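Local atomic coordinates of NAD-dependent aldehyde dehydrogenase (Burkholderia multivorans, PDB entry 5UJU), a protein that probably catalyses the NAD-dependent oxidation of aldehydes to carboxylic acids. Residues 10-21 against 117-128; 247-255 against 265-273. All coordinates share one frame; numbering follows the deposited sequence. Where two conformers were deposited one is given.

Interaction 1. Residues 10-21 against 117-128; sequences THALFTKHEDTL and SAWIGVSLEILA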
loop_
_atom_site.group_PDB
_atom_site.type_symbol
_atom_site.label_atom_id
_atom_site.label_comp_id
_atom_site.label_asym_id
_atom_site.label_seq_id
_atom_site.Cartn_x
_atom_site.Cartn_y
_atom_site.Cartn_z
ATOM N N THR A 10 -12.166 19.417 16.887
ATOM C CA THR A 10 -10.715 19.263 16.921
ATOM C C THR A 10 -10.262 18.909 18.330
ATOM O O THR A 10 -10.621 19.594 19.295
ATOM C CB THR A 10 -10.009 20.538 16.454
ATOM O OG1 THR A 10 -10.448 20.887 15.133
ATOM C CG2 THR A 10 -8.491 20.331 16.439
ATOM N N HIS A 11 -9.494 17.829 18.456
ATOM C CA HIS A 11 -9.013 17.437 19.773
ATOM C C HIS A 11 -8.060 18.492 20.321
ATOM O O HIS A 11 -7.297 19.106 19.571
ATOM C CB HIS A 11 -8.325 16.075 19.721
ATOM C CG HIS A 11 -8.169 15.455 21.068
ATOM N ND1 HIS A 11 -7.169 15.820 21.944
ATOM C CD2 HIS A 11 -8.933 14.546 21.722
ATOM C CE1 HIS A 11 -7.305 15.136 23.069
ATOM N NE2 HIS A 11 -8.367 14.357 22.961
ATOM N N ALA A 12 -8.105 18.700 21.643
ATOM C CA ALA A 12 -7.263 19.729 22.255
ATOM C C ALA A 12 -5.778 19.456 22.012
ATOM O O ALA A 12 -4.991 20.389 21.814
ATOM C CB ALA A 12 -7.554 19.830 23.756
ATOM N N LEU A 13 -5.375 18.183 22.011
ATOM C CA LEU A 13 -3.966 17.868 21.782
ATOM C C LEU A 13 -3.555 18.129 20.336
ATOM O O LEU A 13 -2.374 18.375 20.069
ATOM C CB LEU A 13 -3.669 16.416 22.165
ATOM C CG LEU A 13 -3.783 16.125 23.664
ATOM C CD1 LEU A 13 -3.501 14.669 23.971
ATOM C CD2 LEU A 13 -2.837 17.039 24.432
ATOM N N PHE A 14 -4.499 18.060 19.396
ATOM C CA PHE A 14 -4.205 18.463 18.023
ATOM C C PHE A 14 -3.890 19.953 17.957
ATOM O O PHE A 14 -2.862 20.364 17.402
ATOM C CB PHE A 14 -5.386 18.117 17.106
ATOM C CG PHE A 14 -5.119 18.381 15.644
ATOM C CD1 PHE A 14 -4.656 17.373 14.818
ATOM C CD2 PHE A 14 -5.323 19.644 15.105
ATOM C CE1 PHE A 14 -4.402 17.615 13.479
ATOM C CE2 PHE A 14 -5.068 19.896 13.767
ATOM C CZ PHE A 14 -4.613 18.874 12.951
ATOM N N THR A 15 -4.771 20.780 18.516
ATOM C CA THR A 15 -4.527 22.219 18.535
ATOM C C THR A 15 -3.232 22.548 19.261
ATOM O O THR A 15 -2.514 23.474 18.869
ATOM C CB THR A 15 -5.707 22.938 19.196
ATOM O OG1 THR A 15 -6.893 22.705 18.432
ATOM C CG2 THR A 15 -5.459 24.443 19.306
ATOM N N LYS A 16 -2.915 21.800 20.321
ATOM C CA LYS A 16 -1.714 22.084 21.101
ATOM C C LYS A 16 -0.444 21.908 20.263
ATOM O O LYS A 16 0.505 22.696 20.383
ATOM C CB LYS A 16 -1.677 21.178 22.333
ATOM C CG LYS A 16 -0.377 21.221 23.125
ATOM C CD LYS A 16 -0.421 20.294 24.337
ATOM C CE LYS A 16 0.836 20.424 25.189
ATOM N NZ LYS A 16 0.865 19.491 26.350
ATOM N N HIS A 17 -0.410 20.891 19.407
ATOM C CA HIS A 17 0.798 20.564 18.652
ATOM C C HIS A 17 0.673 20.903 17.170
ATOM O O HIS A 17 1.470 20.422 16.359
ATOM C CB HIS A 17 1.145 19.092 18.842
ATOM C CG HIS A 17 1.414 18.722 20.265
ATOM N ND1 HIS A 17 2.495 19.210 20.969
ATOM C CD2 HIS A 17 0.726 17.938 21.129
ATOM C CE1 HIS A 17 2.469 18.731 22.200
ATOM N NE2 HIS A 17 1.407 17.955 22.321
ATOM N N GLU A 18 -0.289 21.757 16.812
ATOM C CA GLU A 18 -0.586 22.010 15.407
ATOM C C GLU A 18 0.580 22.689 14.698
ATOM O O GLU A 18 0.854 22.394 13.529
ATOM C CB GLU A 18 -1.850 22.858 15.287
ATOM C CG GLU A 18 -2.355 22.935 13.858
ATOM C CD GLU A 18 -3.729 23.570 13.754
ATOM O OE1 GLU A 18 -4.194 24.160 14.752
ATOM O OE2 GLU A 18 -4.349 23.463 12.675
ATOM N N ASP A 19 1.276 23.602 15.384
ATOM C CA ASP A 19 2.413 24.281 14.765
ATOM C C ASP A 19 3.520 23.296 14.409
ATOM O O ASP A 19 4.095 23.372 13.319
ATOM C CB ASP A 19 2.937 25.380 15.687
ATOM C CG ASP A 19 2.060 26.617 15.674
ATOM O OD1 ASP A 19 1.136 26.681 14.830
ATOM O OD2 ASP A 19 2.293 27.521 16.506
ATOM N N THR A 20 3.834 22.364 15.317
ATOM C CA THR A 20 4.818 21.330 14.997
ATOM C C THR A 20 4.355 20.479 13.819
ATOM O O THR A 20 5.148 20.156 12.924
ATOM C CB THR A 20 5.081 20.442 16.211
ATOM O OG1 THR A 20 5.593 21.232 17.287
ATOM C CG2 THR A 20 6.099 19.361 15.866
ATOM N N LEU A 21 3.062 20.142 13.789
ATOM C CA LEU A 21 2.501 19.320 12.722
ATOM C C LEU A 21 2.616 20.014 11.372
ATOM O O LEU A 21 3.041 19.404 10.379
ATOM C CB LEU A 21 1.035 19.014 13.032
ATOM C CG LEU A 21 0.293 18.167 12.005
ATOM C CD1 LEU A 21 0.969 16.801 11.895
ATOM C CD2 LEU A 21 -1.148 18.015 12.442
ATOM N N SER A 117 -8.220 13.886 14.489
ATOM C CA SER A 117 -7.563 14.912 15.298
ATOM C C SER A 117 -7.127 14.348 16.643
ATOM O O SER A 117 -6.096 14.761 17.183
ATOM C CB SER A 117 -8.460 16.140 15.484
ATOM O OG SER A 117 -9.525 15.861 16.382
ATOM N N ALA A 118 -7.868 13.377 17.175
ATOM C CA ALA A 118 -7.430 12.697 18.391
ATOM C C ALA A 118 -6.234 11.785 18.128
ATOM O O ALA A 118 -5.293 11.734 18.933
ATOM C CB ALA A 118 -8.575 11.878 18.960
ATOM N N TRP A 119 -6.264 11.029 17.030
ATOM C CA TRP A 119 -5.149 10.117 16.759
ATOM C C TRP A 119 -3.851 10.888 16.608
ATOM O O TRP A 119 -2.821 10.515 17.187
ATOM C CB TRP A 119 -5.409 9.279 15.508
ATOM C CG TRP A 119 -6.748 8.651 15.455
ATOM C CD1 TRP A 119 -7.551 8.302 16.514
ATOM C CD2 TRP A 119 -7.476 8.325 14.272
ATOM N NE1 TRP A 119 -8.731 7.761 16.052
ATOM C CE2 TRP A 119 -8.711 7.771 14.677
ATOM C CE3 TRP A 119 -7.197 8.435 12.901
ATOM C CZ2 TRP A 119 -9.669 7.344 13.761
ATOM C CZ3 TRP A 119 -8.154 8.003 11.990
ATOM C CH2 TRP A 119 -9.368 7.462 12.425
ATOM N N ILE A 120 -3.894 11.987 15.851
ATOM C CA ILE A 120 -2.696 12.798 15.625
ATOM C C ILE A 120 -2.310 13.537 16.901
ATOM O O ILE A 120 -1.141 13.554 17.303
ATOM C CB ILE A 120 -2.928 13.777 14.453
ATOM C CG1 ILE A 120 -3.348 13.042 13.158
ATOM C CG2 ILE A 120 -1.699 14.662 14.221
ATOM C CD1 ILE A 120 -2.335 12.096 12.604
ATOM N N GLY A 121 -3.290 14.159 17.565
ATOM C CA GLY A 121 -2.970 14.919 18.762
ATOM C C GLY A 121 -2.367 14.054 19.851
ATOM O O GLY A 121 -1.341 14.403 20.448
ATOM N N VAL A 122 -2.987 12.900 20.114
ATOM C CA VAL A 122 -2.444 11.995 21.123
ATOM C C VAL A 122 -1.040 11.537 20.720
ATOM O O VAL A 122 -0.124 11.469 21.552
ATOM C CB VAL A 122 -3.404 10.808 21.340
ATOM C CG1 VAL A 122 -2.700 9.639 22.029
ATOM C CG2 VAL A 122 -4.640 11.249 22.153
ATOM N N SER A 123 -0.849 11.210 19.444
ATOM C CA SER A 123 0.483 10.801 18.988
ATOM C C SER A 123 1.517 11.897 19.230
ATOM O O SER A 123 2.623 11.625 19.714
ATOM C CB SER A 123 0.445 10.403 17.514
ATOM O OG SER A 123 -0.265 9.187 17.359
ATOM N N LEU A 124 1.176 13.144 18.904
ATOM C CA LEU A 124 2.150 14.222 19.055
ATOM C C LEU A 124 2.452 14.495 20.517
ATOM O O LEU A 124 3.587 14.846 20.864
ATOM C CB LEU A 124 1.652 15.493 18.369
ATOM C CG LEU A 124 1.407 15.332 16.867
ATOM C CD1 LEU A 124 0.702 16.560 16.254
ATOM C CD2 LEU A 124 2.707 15.018 16.149
ATOM N N GLU A 125 1.454 14.342 21.384
ATOM C CA GLU A 125 1.682 14.518 22.811
ATOM C C GLU A 125 2.565 13.412 23.367
ATOM O O GLU A 125 3.449 13.676 24.193
ATOM C CB GLU A 125 0.343 14.581 23.550
ATOM C CG GLU A 125 0.457 14.615 25.069
ATOM C CD GLU A 125 1.101 15.884 25.623
ATOM O OE1 GLU A 125 1.140 16.919 24.920
ATOM O OE2 GLU A 125 1.567 15.836 26.784
ATOM N N ILE A 126 2.335 12.166 22.944
ATOM C CA ILE A 126 3.215 11.078 23.355
ATOM C C ILE A 126 4.661 11.401 22.968
ATOM O O ILE A 126 5.582 11.262 23.780
ATOM C CB ILE A 126 2.758 9.742 22.743
ATOM C CG1 ILE A 126 1.377 9.324 23.288
ATOM C CG2 ILE A 126 3.842 8.662 22.951
ATOM C CD1 ILE A 126 0.745 8.157 22.538
ATOM N N LEU A 127 4.870 11.870 21.728
ATOM C CA LEU A 127 6.223 12.201 21.258
ATOM C C LEU A 127 6.864 13.301 22.102
ATOM O O LEU A 127 8.062 13.241 22.406
ATOM C CB LEU A 127 6.189 12.602 19.780
ATOM C CG LEU A 127 5.847 11.426 18.853
ATOM C CD1 LEU A 127 5.848 11.825 17.387
ATOM C CD2 LEU A 127 6.848 10.328 19.103
ATOM N N ALA A 128 6.080 14.310 22.493
ATOM C CA ALA A 128 6.610 15.358 23.353
ATOM C C ALA A 128 7.104 14.774 24.667
ATOM O O ALA A 128 8.183 15.133 25.148
ATOM C CB ALA A 128 5.534 16.423 23.608
#
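F14 packs against G121 where the short N-terminal helix 12-16 crosses the long helix 97-132 of the aldehyde dehydrogenase fold, a helix-helix contact built around a glycine. The segment axes come within 7.2 Å at a crossing angle of 59°. The CA atoms of F14 and G121 lie 3.8 Å apart; G121 has no side chain to stand between the two backbones, and its CA lies 3.6 Å from N of F14.

H17 can be followed outward from its backbone. Its CB meets CD1 of L124 at 3.6 Å, and CG and CD2 then pass along CB of the same leucine. The imidazole is covered on one face by the backbone of L124 and on the opposite face by CG of K16, while CE1 lies beside CB of A128. At the tip, NE2 donates to OE1 of E125 over 2.8 Å. OE1 lies almost exactly in the plane of the H17 ring, and NE2 meets it on its anti side, somewhat out of the carboxylate plane; ring and carboxylate planes are 36° apart. OE1 takes a second donor on its syn side, NZ of K16, which stands well out of the carboxylate plane, in a salt bridge of 3.0 Å. The lysine gets there because CG stands anti to the backbone N (chi1 171°) and the rest of its chain is extended. R129 pairs with the other oxygen, OE2, so positive groups meet both carboxylate oxygens, which would be expected to favour the charged form of E125.

Around the glycine, CD1 of L13 reaches CG2 of V122 at 4.0 Å, and F14 sets CD1 beside CB of I120, with W172 meeting its ring edge-to-face. At the start of the helix, ND1 of H11 caps N of L13, while N of H11 donates to OG of S117 over 2.9 Å.

Interaction 2. Residues 247-255 against 265-273; sequences LAITVRIAR and PNVVTLLAT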
loop_
_atom_site.group_PDB
_atom_site.type_symbol
_atom_site.label_atom_id
_atom_site.label_comp_id
_atom_site.label_asym_id
_atom_site.label_seq_id
_atom_site.Cartn_x
_atom_site.Cartn_y
_atom_site.Cartn_z
ATOM N N LEU A 247 11.183 -0.042 24.755
ATOM C CA LEU A 247 9.800 -0.016 24.309
ATOM C C LEU A 247 8.813 -0.132 25.467
ATOM O O LEU A 247 7.687 0.347 25.348
ATOM C CB LEU A 247 9.551 -1.121 23.291
ATOM C CG LEU A 247 10.239 -0.780 21.959
ATOM C CD1 LEU A 247 10.294 -2.009 21.070
ATOM C CD2 LEU A 247 9.525 0.388 21.251
ATOM N N ALA A 248 9.211 -0.749 26.583
ATOM C CA ALA A 248 8.342 -0.764 27.764
ATOM C C ALA A 248 8.139 0.644 28.305
ATOM O O ALA A 248 7.009 1.041 28.625
ATOM C CB ALA A 248 8.932 -1.664 28.847
ATOM N N ILE A 249 9.226 1.418 28.403
ATOM C CA ILE A 249 9.124 2.829 28.774
ATOM C C ILE A 249 8.216 3.562 27.795
ATOM O O ILE A 249 7.361 4.359 28.200
ATOM C CB ILE A 249 10.524 3.473 28.824
ATOM C CG1 ILE A 249 11.379 2.861 29.928
ATOM C CG2 ILE A 249 10.428 4.983 28.992
ATOM C CD1 ILE A 249 12.851 3.255 29.807
ATOM N N THR A 250 8.391 3.295 26.491
ATOM C CA THR A 250 7.576 3.938 25.461
ATOM C C THR A 250 6.091 3.611 25.640
ATOM O O THR A 250 5.228 4.499 25.589
ATOM C CB THR A 250 8.051 3.497 24.071
ATOM O OG1 THR A 250 9.435 3.857 23.877
ATOM C CG2 THR A 250 7.224 4.188 23.011
ATOM N N VAL A 251 5.773 2.332 25.819
ATOM C CA VAL A 251 4.384 1.938 26.016
ATOM C C VAL A 251 3.806 2.599 27.266
ATOM O O VAL A 251 2.674 3.091 27.250
ATOM C CB VAL A 251 4.264 0.407 26.077
ATOM C CG1 VAL A 251 2.861 0.025 26.555
ATOM C CG2 VAL A 251 4.557 -0.203 24.693
ATOM N N ARG A 252 4.575 2.630 28.361
ATOM C CA ARG A 252 4.109 3.275 29.590
ATOM C C ARG A 252 3.700 4.722 29.332
ATOM O O ARG A 252 2.633 5.173 29.770
ATOM C CB ARG A 252 5.209 3.207 30.659
ATOM C CG ARG A 252 4.859 3.853 32.022
ATOM C CD ARG A 252 6.137 4.199 32.831
ATOM N NE ARG A 252 6.830 5.390 32.332
ATOM C CZ ARG A 252 8.148 5.590 32.401
ATOM N NH1 ARG A 252 8.944 4.682 32.951
ATOM N NH2 ARG A 252 8.674 6.709 31.921
ATOM N N ILE A 253 4.546 5.471 28.626
ATOM C CA ILE A 253 4.259 6.876 28.368
ATOM C C ILE A 253 3.064 7.019 27.431
ATOM O O ILE A 253 2.199 7.882 27.636
ATOM C CB ILE A 253 5.519 7.579 27.827
ATOM C CG1 ILE A 253 6.591 7.637 28.925
ATOM C CG2 ILE A 253 5.185 8.976 27.360
ATOM C CD1 ILE A 253 7.960 8.212 28.459
ATOM N N ALA A 254 2.972 6.156 26.408
ATOM C CA ALA A 254 1.809 6.170 25.524
ATOM C C ALA A 254 0.515 5.957 26.305
ATOM O O ALA A 254 -0.476 6.659 26.079
ATOM C CB ALA A 254 1.932 5.087 24.452
ATOM N N ARG A 255 0.514 4.987 27.221
ATOM C CA ARG A 255 -0.678 4.668 28.002
ATOM C C ARG A 255 -1.065 5.817 28.922
ATOM O O ARG A 255 -2.254 6.076 29.137
ATOM C CB ARG A 255 -0.426 3.397 28.808
ATOM C CG ARG A 255 -0.288 2.149 27.938
ATOM C CD ARG A 255 0.092 0.940 28.766
ATOM N NE ARG A 255 -0.933 0.595 29.755
ATOM C CZ ARG A 255 -1.960 -0.209 29.501
ATOM N NH1 ARG A 255 -2.114 -0.731 28.291
ATOM N NH2 ARG A 255 -2.843 -0.481 30.445
ATOM N N PRO A 265 -6.348 2.870 28.062
ATOM C CA PRO A 265 -4.898 2.761 27.843
ATOM C C PRO A 265 -4.505 1.515 27.078
ATOM O O PRO A 265 -3.409 1.485 26.511
ATOM C CB PRO A 265 -4.315 2.766 29.264
ATOM C CG PRO A 265 -5.445 2.300 30.142
ATOM C CD PRO A 265 -6.688 2.883 29.498
ATOM N N ASN A 266 -5.362 0.485 27.044
ATOM C CA ASN A 266 -5.049 -0.708 26.266
ATOM C C ASN A 266 -5.105 -0.484 24.759
ATOM O O ASN A 266 -4.967 -1.457 24.013
ATOM C CB ASN A 266 -5.985 -1.841 26.663
ATOM C CG ASN A 266 -5.758 -2.273 28.083
ATOM O OD1 ASN A 266 -4.628 -2.244 28.559
ATOM N ND2 ASN A 266 -6.830 -2.647 28.783
ATOM N N VAL A 267 -5.327 0.742 24.286
ATOM C CA VAL A 267 -4.996 1.045 22.895
ATOM C C VAL A 267 -3.557 0.622 22.590
ATOM O O VAL A 267 -3.271 0.145 21.487
ATOM C CB VAL A 267 -5.246 2.544 22.598
ATOM C CG1 VAL A 267 -4.607 2.960 21.261
ATOM C CG2 VAL A 267 -6.757 2.811 22.550
ATOM N N VAL A 268 -2.651 0.708 23.574
ATOM C CA VAL A 268 -1.266 0.247 23.409
ATOM C C VAL A 268 -0.911 -0.697 24.554
ATOM O O VAL A 268 -1.018 -0.319 25.729
ATOM C CB VAL A 268 -0.272 1.418 23.360
ATOM C CG1 VAL A 268 1.159 0.890 23.254
ATOM C CG2 VAL A 268 -0.600 2.332 22.193
ATOM N N THR A 269 -0.468 -1.915 24.215
ATOM C CA THR A 269 -0.046 -2.896 25.210
ATOM C C THR A 269 1.346 -3.423 24.877
ATOM O O THR A 269 1.847 -3.265 23.759
ATOM C CB THR A 269 -1.024 -4.079 25.315
ATOM O OG1 THR A 269 -1.237 -4.652 24.022
ATOM C CG2 THR A 269 -2.369 -3.616 25.900
ATOM N N LEU A 270 1.965 -4.062 25.865
ATOM C CA LEU A 270 3.335 -4.552 25.755
ATOM C C LEU A 270 3.336 -6.059 25.950
ATOM O O LEU A 270 2.937 -6.548 27.010
ATOM C CB LEU A 270 4.237 -3.895 26.802
ATOM C CG LEU A 270 5.681 -4.389 26.733
ATOM C CD1 LEU A 270 6.440 -3.606 25.648
ATOM C CD2 LEU A 270 6.384 -4.310 28.099
ATOM N N LEU A 271 3.800 -6.792 24.948
ATOM C CA LEU A 271 3.903 -8.244 25.037
ATOM C C LEU A 271 5.392 -8.579 25.194
ATOM O O LEU A 271 6.103 -8.803 24.209
ATOM C CB LEU A 271 3.279 -8.915 23.802
ATOM C CG LEU A 271 3.345 -10.457 23.749
ATOM C CD1 LEU A 271 2.582 -11.036 24.902
ATOM C CD2 LEU A 271 2.814 -11.021 22.435
ATOM N N ALA A 272 5.863 -8.591 26.437
ATOM C CA ALA A 272 7.235 -8.982 26.719
ATOM C C ALA A 272 7.342 -10.495 26.668
ATOM O O ALA A 272 6.401 -11.204 27.037
ATOM C CB ALA A 272 7.675 -8.472 28.086
ATOM N N THR A 273 8.485 -10.991 26.191
ATOM C CA THR A 273 8.677 -12.425 26.032
ATOM C C THR A 273 10.078 -12.824 26.483
ATOM O O THR A 273 10.976 -11.989 26.660
ATOM C CB THR A 273 8.459 -12.866 24.573
ATOM O OG1 THR A 273 9.411 -12.209 23.724
ATOM C CG2 THR A 273 7.071 -12.496 24.101
#
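The end of the R255 side chain, on helix 245-260, bears on the 3-10 segment 265-267, and its NH1 carries the polar end of this contact. That nitrogen donates to O of V268 at 2.8 Å and to OD1 of N266 at 2.9 Å, both acceptors lying near the guanidinium plane. NH2 also reaches OD1, at 3.1 Å, but from above the amide carbonyl plane, which makes it the less favourable of the two grips on that oxygen. A bend at chi3 (63°) turns the guanidinium so that CB of P265 sits over the centre of one face, 3.7 Å above it. NH2 has a further partner in D69, a salt bridge that ties the arginine to a distant part of the chain.

Packing is tight along the helix, where CG1 of V251 meets CG1 of V268 at 3.8 Å and CB of A248 meets CD2 of L270 at 3.7 Å. The contact is looser at A254, whose CB stays 4.4 Å from CG2 of V268, and P265 and N266 form its partly exposed margin. An axis angle of 150° sets the helix nearly antiparallel to strand 268-270, which pairs in parallel with strand 234-238: a beta-alpha-beta crossover in a Rossmann-like sheet.

How the interactions relate
Both segments of interaction 1 precede those of interaction 2 in sequence, and the centres of the two contacts are about 19 Å apart. Helix 97-132 connects them: in interaction 1 it carries the N-terminal helix 12-16, while I126 packs CD1 against CA of A254 at 3.7 Å on helix 245-260. V257, farther along that helix, also touches V122 and E125. Helix 245-260 in turn covers strand 268-270 of the mixed sheet that contains strands 234-238 and 191-211. Helix 97-132 also touches V267 and L271, which flank strand 268-270. It thus lies between the N-terminal segment and the beta-alpha-beta unit and links the two.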